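Local coordinates for protein putative aldehyde dehydrogenase (PDB 4YWE) that probably oxidises aldehydes with NAD or NADP as electron acceptor, as a member of the aldehyde dehydrogenase family, and binds calcium and magnesium ions, at residues V283-G286 with G287-C290; I421-D425 with G426-M430. One frame throughout, in Å; residues are numbered along the deposited sequence.

Contact 1 (V283-G286 with G287-C290)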
loop_
_atom_site.group_PDB
_atom_site.type_symbol
_atom_site.label_atom_id
_atom_site.label_comp_id
_atom_site.label_asym_id
_atom_site.label_seq_id
_atom_site.Cartn_x
_atom_site.Cartn_y
_atom_site.Cartn_z
ATOM N N VAL A 283 -22.690 18.181 -23.619
ATOM C CA VAL A 283 -22.504 18.585 -25.009
ATOM C C VAL A 283 -21.316 17.845 -25.623
ATOM O O VAL A 283 -21.316 17.538 -26.818
ATOM C CB VAL A 283 -22.339 20.119 -25.120
ATOM C CG1 VAL A 283 -21.809 20.524 -26.488
ATOM C CG2 VAL A 283 -23.666 20.808 -24.845
ATOM N N GLN A 284 -20.318 17.542 -24.795
ATOM C CA GLN A 284 -19.121 16.826 -25.237
ATOM C C GLN A 284 -19.465 15.514 -25.936
ATOM O O GLN A 284 -20.223 14.700 -25.407
ATOM C CB GLN A 284 -18.196 16.549 -24.050
ATOM C CG GLN A 284 -16.931 15.786 -24.404
ATOM C CD GLN A 284 -16.102 15.433 -23.182
ATOM O OE1 GLN A 284 -16.509 15.687 -22.048
ATOM N NE2 GLN A 284 -14.934 14.842 -23.408
ATOM N N ASN A 285 -18.902 15.332 -27.129
ATOM C CA ASN A 285 -19.118 14.141 -27.949
ATOM C C ASN A 285 -20.603 13.904 -28.219
ATOM O O ASN A 285 -21.049 12.762 -28.307
ATOM C CB ASN A 285 -18.502 12.908 -27.280
ATOM C CG ASN A 285 -18.219 11.787 -28.264
ATOM O OD1 ASN A 285 -17.871 12.032 -29.418
ATOM N ND2 ASN A 285 -18.372 10.548 -27.810
ATOM N N GLY A 286 -21.361 14.989 -28.351
ATOM C CA GLY A 286 -22.787 14.900 -28.610
ATOM C C GLY A 286 -23.561 14.128 -27.558
ATOM O O GLY A 286 -24.575 13.497 -27.857
ATOM N N GLY A 287 -23.077 14.169 -26.321
ATOM C CA GLY A 287 -23.710 13.452 -25.230
ATOM C C GLY A 287 -23.497 11.951 -25.292
ATOM O O GLY A 287 -24.040 11.203 -24.480
ATOM N N GLN A 288 -22.702 11.513 -26.263
ATOM C CA GLN A 288 -22.400 10.099 -26.434
ATOM C C GLN A 288 -21.238 9.704 -25.529
ATOM O O GLN A 288 -20.157 9.341 -25.997
ATOM C CB GLN A 288 -22.087 9.793 -27.900
ATOM C CG GLN A 288 -23.242 10.117 -28.842
ATOM C CD GLN A 288 -22.878 9.953 -30.304
ATOM O OE1 GLN A 288 -23.561 9.249 -31.050
ATOM N NE2 GLN A 288 -21.805 10.614 -30.727
ATOM N N THR A 289 -21.482 9.793 -24.226
ATOM C CA THR A 289 -20.487 9.490 -23.208
ATOM C C THR A 289 -21.173 8.771 -22.051
ATOM O O THR A 289 -22.233 9.197 -21.597
ATOM C CB THR A 289 -19.798 10.769 -22.691
ATOM O OG1 THR A 289 -19.235 11.493 -23.793
ATOM C CG2 THR A 289 -18.702 10.429 -21.692
ATOM N N CYS A 290 -20.573 7.678 -21.586
ATOM C CA CYS A 290 -21.144 6.893 -20.494
ATOM C C CYS A 290 -21.388 7.738 -19.244
ATOM O O CYS A 290 -22.418 7.601 -18.583
ATOM C CB CYS A 290 -20.231 5.714 -20.147
ATOM S SG CYS A 290 -20.106 4.448 -21.435
HETATM O O HOH W 1 -20.936 13.827 -22.987
#

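Contact 2 (I421-D425 with G426-M430)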
loop_
_atom_site.group_PDB
_atom_site.type_symbol
_atom_site.label_atom_id
_atom_site.label_comp_id
_atom_site.label_asym_id
_atom_site.label_seq_id
_atom_site.Cartn_x
_atom_site.Cartn_y
_atom_site.Cartn_z
ATOM N N ILE A 421 -21.034 17.481 -7.692
ATOM C CA ILE A 421 -21.591 18.260 -6.591
ATOM C C ILE A 421 -21.178 19.721 -6.707
ATOM O O ILE A 421 -19.988 20.034 -6.746
ATOM C CB ILE A 421 -21.155 17.692 -5.228
ATOM C CG1 ILE A 421 -21.656 16.257 -5.053
ATOM C CG2 ILE A 421 -21.661 18.578 -4.101
ATOM C CD1 ILE A 421 -21.169 15.597 -3.778
ATOM N N TRP A 422 -22.159 20.616 -6.755
ATOM C CA TRP A 422 -21.872 22.044 -6.822
ATOM C C TRP A 422 -22.450 22.779 -5.615
ATOM O O TRP A 422 -23.656 23.010 -5.534
ATOM C CB TRP A 422 -22.418 22.641 -8.121
ATOM C CG TRP A 422 -21.791 22.056 -9.350
ATOM C CD1 TRP A 422 -22.219 20.966 -10.049
ATOM C CD2 TRP A 422 -20.616 22.525 -10.021
ATOM N NE1 TRP A 422 -21.386 20.728 -11.115
ATOM C CE2 TRP A 422 -20.391 21.675 -11.121
ATOM C CE3 TRP A 422 -19.728 23.584 -9.799
ATOM C CZ2 TRP A 422 -19.323 21.846 -11.995
ATOM C CZ3 TRP A 422 -18.666 23.756 -10.671
ATOM C CH2 TRP A 422 -18.473 22.891 -11.754
ATOM N N THR A 423 -21.573 23.137 -4.683
ATOM C CA THR A 423 -21.955 23.869 -3.479
ATOM C C THR A 423 -20.711 24.424 -2.790
ATOM O O THR A 423 -19.611 23.899 -2.966
ATOM C CB THR A 423 -22.733 22.978 -2.487
ATOM O OG1 THR A 423 -23.034 23.725 -1.304
ATOM C CG2 THR A 423 -21.912 21.756 -2.110
ATOM N N ARG A 424 -20.886 25.487 -2.011
ATOM C CA ARG A 424 -19.763 26.096 -1.301
ATOM C C ARG A 424 -19.555 25.473 0.076
ATOM O O ARG A 424 -18.464 25.552 0.640
ATOM C CB ARG A 424 -19.969 27.606 -1.158
ATOM C CG ARG A 424 -19.596 28.407 -2.394
ATOM C CD ARG A 424 -19.838 29.893 -2.176
ATOM N NE ARG A 424 -19.539 30.680 -3.368
ATOM C CZ ARG A 424 -20.447 31.050 -4.266
ATOM N NH1 ARG A 424 -21.717 30.705 -4.109
ATOM N NH2 ARG A 424 -20.084 31.767 -5.321
ATOM N N ASP A 425 -20.602 24.856 0.614
ATOM C CA ASP A 425 -20.531 24.263 1.946
ATOM C C ASP A 425 -19.645 23.021 1.953
ATOM O O ASP A 425 -19.975 22.009 1.335
ATOM C CB ASP A 425 -21.929 23.910 2.452
ATOM C CG ASP A 425 -21.942 23.567 3.928
ATOM O OD1 ASP A 425 -21.601 22.417 4.278
ATOM O OD2 ASP A 425 -22.293 24.448 4.740
ATOM N N GLY A 426 -18.524 23.103 2.662
ATOM C CA GLY A 426 -17.571 22.010 2.722
ATOM C C GLY A 426 -18.091 20.741 3.364
ATOM O O GLY A 426 -17.847 19.640 2.866
ATOM N N ALA A 427 -18.801 20.894 4.477
ATOM C CA ALA A 427 -19.372 19.752 5.178
ATOM C C ALA A 427 -20.356 19.028 4.271
ATOM O O ALA A 427 -20.352 17.801 4.193
ATOM C CB ALA A 427 -20.053 20.196 6.462
ATOM N N ARG A 428 -21.181 19.804 3.578
ATOM C CA ARG A 428 -22.171 19.264 2.653
ATOM C C ARG A 428 -21.514 18.489 1.513
ATOM O O ARG A 428 -22.015 17.444 1.098
ATOM C CB ARG A 428 -23.037 20.394 2.093
ATOM C CG ARG A 428 -24.006 19.965 1.006
ATOM C CD ARG A 428 -24.745 21.165 0.446
ATOM N NE ARG A 428 -25.697 21.710 1.407
ATOM C CZ ARG A 428 -26.180 22.946 1.359
ATOM N NH1 ARG A 428 -25.789 23.775 0.401
ATOM N NH2 ARG A 428 -27.047 23.356 2.275
ATOM N N GLN A 429 -20.392 19.003 1.019
ATOM C CA GLN A 429 -19.656 18.358 -0.067
ATOM C C GLN A 429 -19.278 16.921 0.274
ATOM O O GLN A 429 -19.606 15.990 -0.464
ATOM C CB GLN A 429 -18.392 19.155 -0.402
ATOM C CG GLN A 429 -18.651 20.507 -1.042
ATOM C CD GLN A 429 -17.437 21.416 -0.995
ATOM O OE1 GLN A 429 -16.356 21.006 -0.571
ATOM N NE2 GLN A 429 -17.612 22.658 -1.431
ATOM N N MET A 430 -18.588 16.746 1.396
ATOM C CA MET A 430 -18.110 15.431 1.802
ATOM C C MET A 430 -19.251 14.526 2.253
ATOM O O MET A 430 -19.225 13.318 2.014
ATOM C CB MET A 430 -17.075 15.564 2.920
ATOM C CG MET A 430 -15.835 16.340 2.511
ATOM S SD MET A 430 -15.127 15.719 0.973
ATOM C CE MET A 430 -14.725 14.036 1.437
HETATM O O HOH W 2 -16.347 25.201 -1.874
#

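Contact 1 (V283-G286 with G287-C290)
Asn285 and Gln288 grip each other through both backbone and side chain. The Asn285 amide reaches across the turn, and its ND2 donates to Gln288 O at 2.8 Å. This bond is bent: Gln288 O sits 25° out of the Asn285 amide plane, and ND2 stands above the carbonyl plane. The torsion chi1 of -158° swings CG of Asn285 opposite the backbone N and brings the amide over to Gln288. In return, Gln288 N donates to Asn285 O at 2.9 Å. Gln288 CB also packs close to that oxygen, 3.2 Å from Asn285 O. The long Gln288 side chain then runs past the same oxygen, and its NE2 adds only a weak bond to it. The other end of the amide, OE1, is held by Ile332 N. Gln288 O is shared with the side-chain amide of Asn158.

The Asn285 O bond to Gln288 N closes one turn. Gly287 N bonds to Gln284 O at 3.0 Å and closes another that overlaps it. Asn285, Gly286 and Gly287 all have positive phi, so the backbone coils with left-handed torsions, which the two glycines accept easily. Thr289 OG1 faces the carbonyl of Gln284, linked to it through water 1. The water donates to Gln284 O at 2.7 Å and is 3.0 Å from Thr289 OG1, which also bonds to Tyr159 OH.

Gln288 is the centre of an inverse gamma turn, leading out toward Cys290. The run Asn-Gly-Gly-Gln-Thr-Cys, after helix 271-283, is consistent with the cysteine signature loop of the aldehyde dehydrogenase family.

Contact 2 (I421-D425 with G426-M430)
Asp425 caps the helix that starts at Gly426. Its OD1 accepts from Arg428 N at 2.7 Å, using the anti lone pair. With chi1 at -168° the carboxylate turns round to the helix start. Asp425 O takes the first helical bond, from Gln429 N.

The tight part is this cap together with the strand-side packing of Thr423 on Gln429. The Gln429 side chain stretches back toward the strand, and NE2 donates to Thr423 O at 2.8 Å. Thr423 CG2 packs on Gln429 CG at 3.7 Å. Thr423 OG1 accepts from Asp425 N at 3.3 Å, closing an ST turn, and also hydrogen-bonds to Asp268 OD1. Arg428 bends at chi3, with Asp425 CB over one guanidinium face. Its NE forms a salt bridge to Glu403.

Looser are the Arg424 side chain and a water link. Arg424 CB is directed away from the helix. The exposed chain still bonds through NH1 to Asp268 O and meets Asp425 of a second subunit. Water 2 accepts from Gln429 NE2 and bonds only weakly to Arg424 O.

The turn joins strand 418-422 to helix 426-435 in a beta-alpha-beta unit closed by strand 440-443. Ile421 and Gln429 pack on that strand, and the backbone of Arg424 and Gly426 hydrogen-bonds to the second subunit.

In the fold
The two contacts are separate sites, with centres 26 Å apart and nearest atoms about 12 Å apart. Contact 1 is the more buried and lies nearer the middle of the chain. Contact 2 is partly buried, farther out, and is reached by other subunits. Contact 1 leaves helix 271-283, whereas contact 2 enters helix 426-435. They share a neighbour: Trp422 of contact 2 packs on helix 271-283, which ends at contact 1. Both lead between strands of one mixed sheet. Their chemistry differs. Contact 1 uses neutral amides, carbonyls and a hydroxyl, with glycines at the turn, while contact 2 adds a carboxylate cap and a charged arginine. Each holds one bridging water.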